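Local atomic coordinates of short chain dehydrogenase (Rhodopseudomonas palustris, PDB entry 3H7A), a protein that probably catalyses NAD(P)-dependent oxidation or reduction of a still unidentified substrate. Residues Met129-Thr143 and Leu173-Asp186. Numbering follows the deposited sequence. Where two conformers were deposited one is given.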
ATOM      1  N   MET B 129     -25.143  17.884  -4.524  1.00 27.63           N
ATOM      2  CA  MET B 129     -25.422  16.690  -5.329  1.00 21.72           C
ATOM      3  C   MET B 129     -26.415  15.720  -4.677  1.00 25.77           C
ATOM      4  O   MET B 129     -27.251  15.128  -5.367  1.00 25.17           O
ATOM      5  CB  MET B 129     -24.124  15.944  -5.666  1.00 21.35           C
ATOM      6  CG  MET B 129     -23.243  16.605  -6.695  1.00 24.27           C
ATOM      7  SD  MET B 129     -21.559  15.941  -6.640  1.00 14.08           S
ATOM      8  CE  MET B 129     -20.871  16.831  -8.017  1.00 16.02           C
ATOM      9  N   LEU B 130     -26.334  15.574  -3.351  1.00 23.98           N
ATOM     10  CA  LEU B 130     -27.231  14.683  -2.611  1.00 28.60           C
ATOM     11  C   LEU B 130     -28.708  15.091  -2.728  1.00 34.27           C
ATOM     12  O   LEU B 130     -29.599  14.231  -2.736  1.00 37.25           O
ATOM     13  CB  LEU B 130     -26.808  14.558  -1.139  1.00 24.84           C
ATOM     14  CG  LEU B 130     -25.597  13.650  -0.854  1.00 29.19           C
ATOM     15  CD1 LEU B 130     -25.018  13.895   0.542  1.00 26.80           C
ATOM     16  CD2 LEU B 130     -25.930  12.187  -1.027  1.00 31.89           C
ATOM     17  N   ALA B 131     -28.952  16.396  -2.847  1.00 34.69           N
ATOM     18  CA  ALA B 131     -30.285  16.924  -3.131  1.00 33.32           C
ATOM     19  C   ALA B 131     -30.826  16.455  -4.488  1.00 36.51           C
ATOM     20  O   ALA B 131     -32.041  16.307  -4.652  1.00 39.26           O
ATOM     21  CB  ALA B 131     -30.272  18.442  -3.050  1.00 34.20           C
ATOM     22  N   HIS B 132     -29.932  16.219  -5.452  1.00 33.27           N
ATOM     23  CA  HIS B 132     -30.315  15.688  -6.765  1.00 29.04           C
ATOM     24  C   HIS B 132     -30.256  14.169  -6.803  1.00 33.21           C
ATOM     25  O   HIS B 132     -30.735  13.548  -7.761  1.00 30.96           O
ATOM     26  CB  HIS B 132     -29.447  16.278  -7.885  1.00 31.20           C
ATOM     27  CG  HIS B 132     -29.454  17.774  -7.932  1.00 29.02           C
ATOM     28  ND1 HIS B 132     -30.568  18.504  -8.290  1.00 37.40           N
ATOM     29  CD2 HIS B 132     -28.480  18.677  -7.672  1.00 29.91           C
ATOM     30  CE1 HIS B 132     -30.279  19.793  -8.245  1.00 34.62           C
ATOM     31  NE2 HIS B 132     -29.019  19.925  -7.872  1.00 37.91           N
ATOM     32  N   GLY B 133     -29.654  13.578  -5.768  1.00 29.79           N
ATOM     33  CA  GLY B 133     -29.568  12.125  -5.615  1.00 29.17           C
ATOM     34  C   GLY B 133     -28.499  11.425  -6.426  1.00 32.59           C
ATOM     35  O   GLY B 133     -28.497  10.199  -6.497  1.00 39.26           O
ATOM     36  N   GLN B 134     -27.590  12.199  -7.024  1.00 33.10           N
ATOM     37  CA  GLN B 134     -26.512  11.678  -7.878  1.00 32.37           C
ATOM     38  C   GLN B 134     -25.424  12.742  -8.093  1.00 28.32           C
ATOM     39  O   GLN B 134     -25.665  13.930  -7.884  1.00 29.74           O
ATOM     40  CB  GLN B 134     -27.067  11.219  -9.243  1.00 33.92           C
ATOM     41  CG  GLN B 134     -27.649  12.350 -10.090  1.00 39.72           C
ATOM     42  CD  GLN B 134     -28.008  11.939 -11.512  1.00 44.55           C
ATOM     43  OE1 GLN B 134     -27.882  10.777 -11.897  1.00 46.71           O
ATOM     44  NE2 GLN B 134     -28.466  12.905 -12.298  1.00 47.08           N
ATOM     45  N   GLY B 135     -24.239  12.308  -8.525  1.00 27.31           N
ATOM     46  CA  GLY B 135     -23.119  13.205  -8.797  1.00 22.05           C
ATOM     47  C   GLY B 135     -21.786  12.485  -8.812  1.00 27.12           C
ATOM     48  O   GLY B 135     -21.697  11.304  -8.449  1.00 26.59           O
ATOM     49  N   LYS B 136     -20.755  13.192  -9.275  1.00 25.86           N
ATOM     50  CA  LYS B 136     -19.391  12.660  -9.294  0.50 25.32           C
ATOM     51  C   LYS B 136     -18.437  13.730  -8.774  1.00 24.99           C
ATOM     52  O   LYS B 136     -18.520  14.890  -9.163  1.00 23.63           O
ATOM     53  CB  LYS B 136     -18.989  12.151 -10.694  0.50 22.82           C
ATOM     54  CG  LYS B 136     -19.871  10.983 -11.229  0.50 24.17           C
ATOM     55  CD  LYS B 136     -19.158  10.040 -12.202  0.50 26.34           C
ATOM     56  CE  LYS B 136     -19.972   8.746 -12.455  0.50 22.95           C
ATOM     57  NZ  LYS B 136     -19.177   7.646 -13.124  0.50  8.15           N
ATOM     58  N   ILE B 137     -17.551  13.338  -7.857  1.00 24.92           N
ATOM     59  CA  ILE B 137     -16.599  14.266  -7.246  1.00 22.56           C
ATOM     60  C   ILE B 137     -15.203  13.709  -7.379  1.00 24.88           C
ATOM     61  O   ILE B 137     -14.852  12.741  -6.707  1.00 23.69           O
ATOM     62  CB  ILE B 137     -16.859  14.488  -5.739  1.00 18.59           C
ATOM     63  CG1 ILE B 137     -18.321  14.862  -5.485  1.00 22.26           C
ATOM     64  CG2 ILE B 137     -15.894  15.548  -5.207  1.00 21.58           C
ATOM     65  CD1 ILE B 137     -18.720  14.924  -4.031  1.00 23.39           C
ATOM     66  N   PHE B 138     -14.415  14.339  -8.239  1.00 19.94           N
ATOM     67  CA  PHE B 138     -13.110  13.838  -8.625  1.00 21.65           C
ATOM     68  C   PHE B 138     -12.036  14.754  -8.076  1.00 22.98           C
ATOM     69  O   PHE B 138     -12.176  15.979  -8.128  1.00 26.35           O
ATOM     70  CB  PHE B 138     -13.011  13.780 -10.156  1.00 20.66           C
ATOM     71  CG  PHE B 138     -13.972  12.816 -10.803  1.00 23.11           C
ATOM     72  CD1 PHE B 138     -14.560  11.784 -10.078  1.00 16.09           C
ATOM     73  CD2 PHE B 138     -14.253  12.911 -12.161  1.00 23.58           C
ATOM     74  CE1 PHE B 138     -15.427  10.892 -10.672  1.00 29.08           C
ATOM     75  CE2 PHE B 138     -15.109  12.008 -12.770  1.00 26.75           C
ATOM     76  CZ  PHE B 138     -15.697  10.999 -12.023  1.00 20.69           C
ATOM     77  N   PHE B 139     -10.965  14.155  -7.553  1.00 23.24           N
ATOM     78  CA  PHE B 139      -9.847  14.886  -6.980  1.00 19.93           C
ATOM     79  C   PHE B 139      -8.571  14.527  -7.723  1.00 20.61           C
ATOM     80  O   PHE B 139      -8.290  13.349  -7.921  1.00 27.35           O
ATOM     81  CB  PHE B 139      -9.677  14.490  -5.517  1.00 18.12           C
ATOM     82  CG  PHE B 139     -10.823  14.906  -4.636  1.00 19.30           C
ATOM     83  CD1 PHE B 139     -10.890  16.206  -4.135  1.00 23.76           C
ATOM     84  CD2 PHE B 139     -11.819  13.994  -4.284  1.00 21.24           C
ATOM     85  CE1 PHE B 139     -11.940  16.612  -3.294  1.00 20.93           C
ATOM     86  CE2 PHE B 139     -12.866  14.375  -3.443  1.00 18.76           C
ATOM     87  CZ  PHE B 139     -12.921  15.706  -2.949  1.00 18.69           C
ATOM     88  N   THR B 140      -7.798  15.531  -8.136  1.00 20.61           N
ATOM     89  CA  THR B 140      -6.509  15.280  -8.784  1.00 19.91           C
ATOM     90  C   THR B 140      -5.405  15.081  -7.760  1.00 18.49           C
ATOM     91  O   THR B 140      -5.070  16.007  -7.024  1.00 22.16           O
ATOM     92  CB  THR B 140      -6.093  16.421  -9.726  1.00 25.39           C
ATOM     93  OG1 THR B 140      -7.120  16.644 -10.701  1.00 27.11           O
ATOM     94  CG2 THR B 140      -4.817  16.063 -10.451  1.00 23.80           C
ATOM     95  N   GLY B 141      -4.823  13.883  -7.755  1.00 20.83           N
ATOM     96  CA  GLY B 141      -3.712  13.539  -6.862  1.00 17.77           C
ATOM     97  C   GLY B 141      -2.383  13.527  -7.584  1.00 24.05           C
ATOM     98  O   GLY B 141      -2.319  13.807  -8.775  1.00 19.32           O
ATOM     99  N   ALA B 142      -1.315  13.199  -6.859  1.00 20.62           N
ATOM    100  CA  ALA B 142       0.039  13.192  -7.422  1.00 19.16           C
ATOM    101  C   ALA B 142       0.738  12.010  -6.793  1.00 20.50           C
ATOM    102  O   ALA B 142       0.163  11.374  -5.909  1.00 22.14           O
ATOM    103  CB  ALA B 142       0.765  14.487  -7.036  1.00 19.16           C
ATOM    104  N   THR B 143       1.982  11.727  -7.181  1.00 22.21           N
ATOM    105  CA  THR B 143       2.743  10.688  -6.481  1.00 24.70           C
ATOM    106  C   THR B 143       2.968  11.084  -5.022  1.00 22.41           C
ATOM    107  O   THR B 143       3.053  10.209  -4.145  1.00 26.73           O
ATOM    108  CB  THR B 143       4.101  10.395  -7.120  1.00 27.71           C
ATOM    109  OG1 THR B 143       4.857  11.598  -7.188  1.00 41.80           O
ATOM    110  CG2 THR B 143       3.930   9.833  -8.505  1.00 30.73           C
ATOM    111  N   LEU B 173     -20.298   8.101   0.665  1.00 25.47           N
ATOM    112  CA  LEU B 173     -21.183   8.604  -0.393  1.00 24.61           C
ATOM    113  C   LEU B 173     -21.333   7.702  -1.606  1.00 23.37           C
ATOM    114  O   LEU B 173     -22.307   7.843  -2.341  1.00 23.20           O
ATOM    115  CB  LEU B 173     -20.766  10.019  -0.830  1.00 24.79           C
ATOM    116  CG  LEU B 173     -20.527  11.073   0.266  1.00 26.32           C
ATOM    117  CD1 LEU B 173     -19.842  12.298  -0.317  1.00 23.31           C
ATOM    118  CD2 LEU B 173     -21.791  11.471   1.013  1.00 18.46           C
ATOM    119  N   MET B 174     -20.388   6.789  -1.835  1.00 24.09           N
ATOM    120  CA  MET B 174     -20.563   5.819  -2.916  1.00 22.51           C
ATOM    121  C   MET B 174     -21.861   4.991  -2.765  1.00 29.01           C
ATOM    122  O   MET B 174     -22.596   4.857  -3.753  1.00 27.38           O
ATOM    123  CB  MET B 174     -19.302   4.967  -3.173  1.00 24.23           C
ATOM    124  CG  MET B 174     -18.261   5.656  -4.096  1.00 23.06           C
ATOM    125  SD  MET B 174     -16.815   4.623  -4.279  1.00 23.26           S
ATOM    126  CE  MET B 174     -16.200   5.136  -5.869  1.00 18.56           C
ATOM    127  N   PRO B 175     -22.198   4.496  -1.536  1.00 24.23           N
ATOM    128  CA  PRO B 175     -23.532   3.866  -1.431  1.00 29.58           C
ATOM    129  C   PRO B 175     -24.720   4.825  -1.570  1.00 31.72           C
ATOM    130  O   PRO B 175     -25.861   4.363  -1.640  1.00 34.22           O
ATOM    131  CB  PRO B 175     -23.536   3.268  -0.013  1.00 28.95           C
ATOM    132  CG  PRO B 175     -22.098   3.224   0.398  1.00 29.70           C
ATOM    133  CD  PRO B 175     -21.484   4.418  -0.242  1.00 26.13           C
ATOM    134  N   LYS B 176     -24.453   6.130  -1.606  1.00 30.67           N
ATOM    135  CA  LYS B 176     -25.492   7.153  -1.720  0.50 31.14           C
ATOM    136  C   LYS B 176     -25.484   7.784  -3.108  1.00 30.48           C
ATOM    137  O   LYS B 176     -25.972   8.901  -3.288  1.00 37.86           O
ATOM    138  CB  LYS B 176     -25.313   8.235  -0.650  0.50 31.70           C
ATOM    139  CG  LYS B 176     -25.426   7.727   0.774  0.50 32.80           C
ATOM    140  CD  LYS B 176     -25.698   8.859   1.743  0.50 43.33           C
ATOM    141  CE  LYS B 176     -25.707   8.354   3.174  0.50 48.62           C
ATOM    142  NZ  LYS B 176     -24.323   8.138   3.677  0.50 44.70           N
ATOM    143  N   ASN B 177     -24.909   7.057  -4.070  1.00 28.09           N
ATOM    144  CA  ASN B 177     -24.929   7.369  -5.515  1.00 28.02           C
ATOM    145  C   ASN B 177     -24.005   8.504  -5.956  1.00 29.43           C
ATOM    146  O   ASN B 177     -24.179   9.105  -7.031  1.00 30.86           O
ATOM    147  CB  ASN B 177     -26.382   7.540  -6.028  1.00 27.42           C
ATOM    148  CG  ASN B 177     -26.517   7.329  -7.527  1.00 37.26           C
ATOM    149  OD1 ASN B 177     -25.816   6.517  -8.124  1.00 45.00           O
ATOM    150  ND2 ASN B 177     -27.427   8.069  -8.140  1.00 33.45           N
ATOM    151  N   ILE B 178     -22.998   8.777  -5.139  1.00 22.58           N
ATOM    152  CA  ILE B 178     -21.945   9.701  -5.546  1.00 23.80           C
ATOM    153  C   ILE B 178     -20.637   8.964  -5.827  1.00 21.59           C
ATOM    154  O   ILE B 178     -20.052   8.359  -4.941  1.00 25.96           O
ATOM    155  CB  ILE B 178     -21.744  10.822  -4.509  1.00 24.51           C
ATOM    156  CG1 ILE B 178     -23.121  11.334  -4.048  1.00 24.08           C
ATOM    157  CG2 ILE B 178     -20.807  11.888  -5.062  1.00 17.00           C
ATOM    158  CD1 ILE B 178     -23.306  12.778  -4.038  1.00 27.17           C
ATOM    159  N   HIS B 179     -20.179   9.030  -7.070  1.00 19.03           N
ATOM    160  CA  HIS B 179     -18.905   8.467  -7.446  1.00 20.73           C
ATOM    161  C   HIS B 179     -17.790   9.432  -7.059  1.00 24.41           C
ATOM    162  O   HIS B 179     -17.446  10.346  -7.822  1.00 21.51           O
ATOM    163  CB  HIS B 179     -18.873   8.208  -8.956  1.00 21.32           C
ATOM    164  CG  HIS B 179     -17.638   7.511  -9.446  1.00 24.39           C
ATOM    165  ND1 HIS B 179     -17.470   7.156 -10.768  1.00 32.93           N
ATOM    166  CD2 HIS B 179     -16.519   7.096  -8.803  1.00 26.67           C
ATOM    167  CE1 HIS B 179     -16.298   6.566 -10.919  1.00 30.13           C
ATOM    168  NE2 HIS B 179     -15.699   6.520  -9.743  1.00 30.82           N
ATOM    169  N   VAL B 180     -17.212   9.213  -5.884  1.00 21.52           N
ATOM    170  CA  VAL B 180     -16.028   9.964  -5.474  1.00 21.49           C
ATOM    171  C   VAL B 180     -14.826   9.236  -6.061  1.00 23.46           C
ATOM    172  O   VAL B 180     -14.747   8.011  -5.972  1.00 24.36           O
ATOM    173  CB  VAL B 180     -15.900  10.054  -3.929  1.00 20.70           C
ATOM    174  CG1 VAL B 180     -14.751  10.958  -3.524  1.00 21.10           C
ATOM    175  CG2 VAL B 180     -17.188  10.565  -3.319  1.00 18.61           C
ATOM    176  N   ALA B 181     -13.910   9.970  -6.691  1.00 20.97           N
ATOM    177  CA  ALA B 181     -12.707   9.350  -7.227  1.00 16.76           C
ATOM    178  C   ALA B 181     -11.464  10.208  -7.017  1.00 13.47           C
ATOM    179  O   ALA B 181     -11.549  11.421  -6.746  1.00 12.58           O
ATOM    180  CB  ALA B 181     -12.871   8.965  -8.719  1.00 16.34           C
ATOM    181  N   HIS B 182     -10.306   9.568  -7.157  1.00 24.05           N
ATOM    182  CA  HIS B 182      -9.020  10.206  -6.935  1.00 20.89           C
ATOM    183  C   HIS B 182      -8.087   9.802  -8.074  1.00 19.28           C
ATOM    184  O   HIS B 182      -7.692   8.646  -8.176  1.00 20.77           O
ATOM    185  CB  HIS B 182      -8.469   9.729  -5.587  1.00 24.99           C
ATOM    186  CG  HIS B 182      -7.256  10.469  -5.115  1.00 31.96           C
ATOM    187  ND1 HIS B 182      -6.119   9.826  -4.666  1.00 30.91           N
ATOM    188  CD2 HIS B 182      -7.012  11.795  -4.986  1.00 32.24           C
ATOM    189  CE1 HIS B 182      -5.221  10.724  -4.305  1.00 33.71           C
ATOM    190  NE2 HIS B 182      -5.737  11.926  -4.488  1.00 25.85           N
ATOM    191  N   LEU B 183      -7.752  10.750  -8.943  1.00 22.11           N
ATOM    192  CA  LEU B 183      -6.913  10.445 -10.087  1.00 23.33           C
ATOM    193  C   LEU B 183      -5.504  10.937  -9.850  1.00 21.30           C
ATOM    194  O   LEU B 183      -5.278  12.142  -9.742  1.00 23.15           O
ATOM    195  CB  LEU B 183      -7.467  11.086 -11.366  1.00 24.66           C
ATOM    196  CG  LEU B 183      -6.662  10.822 -12.643  1.00 30.09           C
ATOM    197  CD1 LEU B 183      -6.748   9.350 -13.063  1.00 27.50           C
ATOM    198  CD2 LEU B 183      -7.161  11.730 -13.752  1.00 21.26           C
ATOM    199  N   ILE B 184      -4.563   9.996  -9.823  1.00 23.59           N
ATOM    200  CA  ILE B 184      -3.163  10.266  -9.496  1.00 21.12           C
ATOM    201  C   ILE B 184      -2.351  10.395 -10.775  1.00 28.21           C
ATOM    202  O   ILE B 184      -2.364   9.500 -11.619  1.00 25.72           O
ATOM    203  CB  ILE B 184      -2.584   9.169  -8.575  1.00 28.89           C
ATOM    204  CG1 ILE B 184      -3.317   9.169  -7.234  1.00 20.87           C
ATOM    205  CG2 ILE B 184      -1.097   9.392  -8.322  1.00 19.24           C
ATOM    206  CD1 ILE B 184      -3.098   7.935  -6.460  1.00 33.23           C
ATOM    207  N   ILE B 185      -1.673  11.532 -10.931  1.00 25.45           N
ATOM    208  CA  ILE B 185      -0.862  11.776 -12.118  1.00 35.61           C
ATOM    209  C   ILE B 185       0.623  11.979 -11.765  1.00 39.87           C
ATOM    210  O   ILE B 185       0.944  12.342 -10.639  1.00 35.21           O
ATOM    211  CB  ILE B 185      -1.456  12.948 -12.957  1.00 38.31           C
ATOM    212  CG1 ILE B 185      -1.236  14.296 -12.283  1.00 48.21           C
ATOM    213  CG2 ILE B 185      -2.959  12.753 -13.165  1.00 28.17           C
ATOM    214  CD1 ILE B 185      -2.028  15.441 -12.901  1.00 47.74           C
ATOM    215  N   ASP B 186       1.523  11.704 -12.717  1.00 55.74           N
ATOM    216  CA  ASP B 186       2.951  12.104 -12.620  1.00 59.48           C
ATOM    217  C   ASP B 186       3.600  12.439 -13.966  1.00 60.82           C
ATOM    218  O   ASP B 186       3.345  11.784 -14.979  1.00 60.00           O
ATOM    219  CB  ASP B 186       3.813  11.087 -11.851  1.00 63.56           C
ATOM    220  CG  ASP B 186       3.378   9.635 -12.061  1.00 68.94           C
ATOM    221  OD1 ASP B 186       4.223   8.825 -12.498  1.00 73.51           O
ATOM    222  OD2 ASP B 186       2.214   9.288 -11.756  1.00 66.56           O
TER
HETATM  223  O   HOH W   1     -23.597   9.275 -10.052  1.00 28.68           O
HETATM  224  O   HOH W   2       3.127  13.341  -9.455  1.00 45.47           O
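His179 and Phe138 meet edge to face at the tightly packed middle of the contact: the phenyl edge points at one imidazole face, with CE1 of Phe138 over the ring centre, 4.2 Å above the plane, and the two planes stand at 80°. At the imidazole rim, Lys136 NZ donates to ND1 of His179 over 3.0 Å, in the ring plane. With its CG anti to the backbone N (chi1 -175°), His179 sets its ring edge against the end of the extended lysine chain, which crosses at a slant. NZ also reaches the carbonyls of Leu226, Tyr227 and Gln229, so four acceptors probably share its three protons. Bonds at both imidazole nitrogens, with NE2 reaching Thr235 O, fix the ring's rotation. Were His179 an alanine, Lys136 NZ would probably lose its imidazole acceptor and the edge of Phe138 the face it packs on. Phe138 CD1 further touches CB of Ala181 at 3.6 Å.

Beneath these side chains, strands 135-142 and 178-185 pair in parallel, each odd residue from Ile137 to Gly141 bonding through N and O to two residues flanking its partner. They are neighbours in the seven-stranded Rossmann-type sheet, joined by helix 153-173 in a beta-alpha-beta crossover. On the face carrying Ile137 and Phe139, CG1 of Val180 lies in the Phe139 ring plane at its CE2 edge, 3.9 Å away. Nearer Gly133, Ile178 CD1 packs on Met129 CB at 3.7 Å and against Leu130 CG.

The looser rim admits water. Asn177, the positive-phi residue of a Schellman motif ending the helix, sends ND2 to a lone pair of Gly133 O at 2.9 Å (N-H...O angle 162°), while its backbone O accepts from a water. At the far end another water bridges Thr143 N and Ile185 O, which stand 3.7 Å apart.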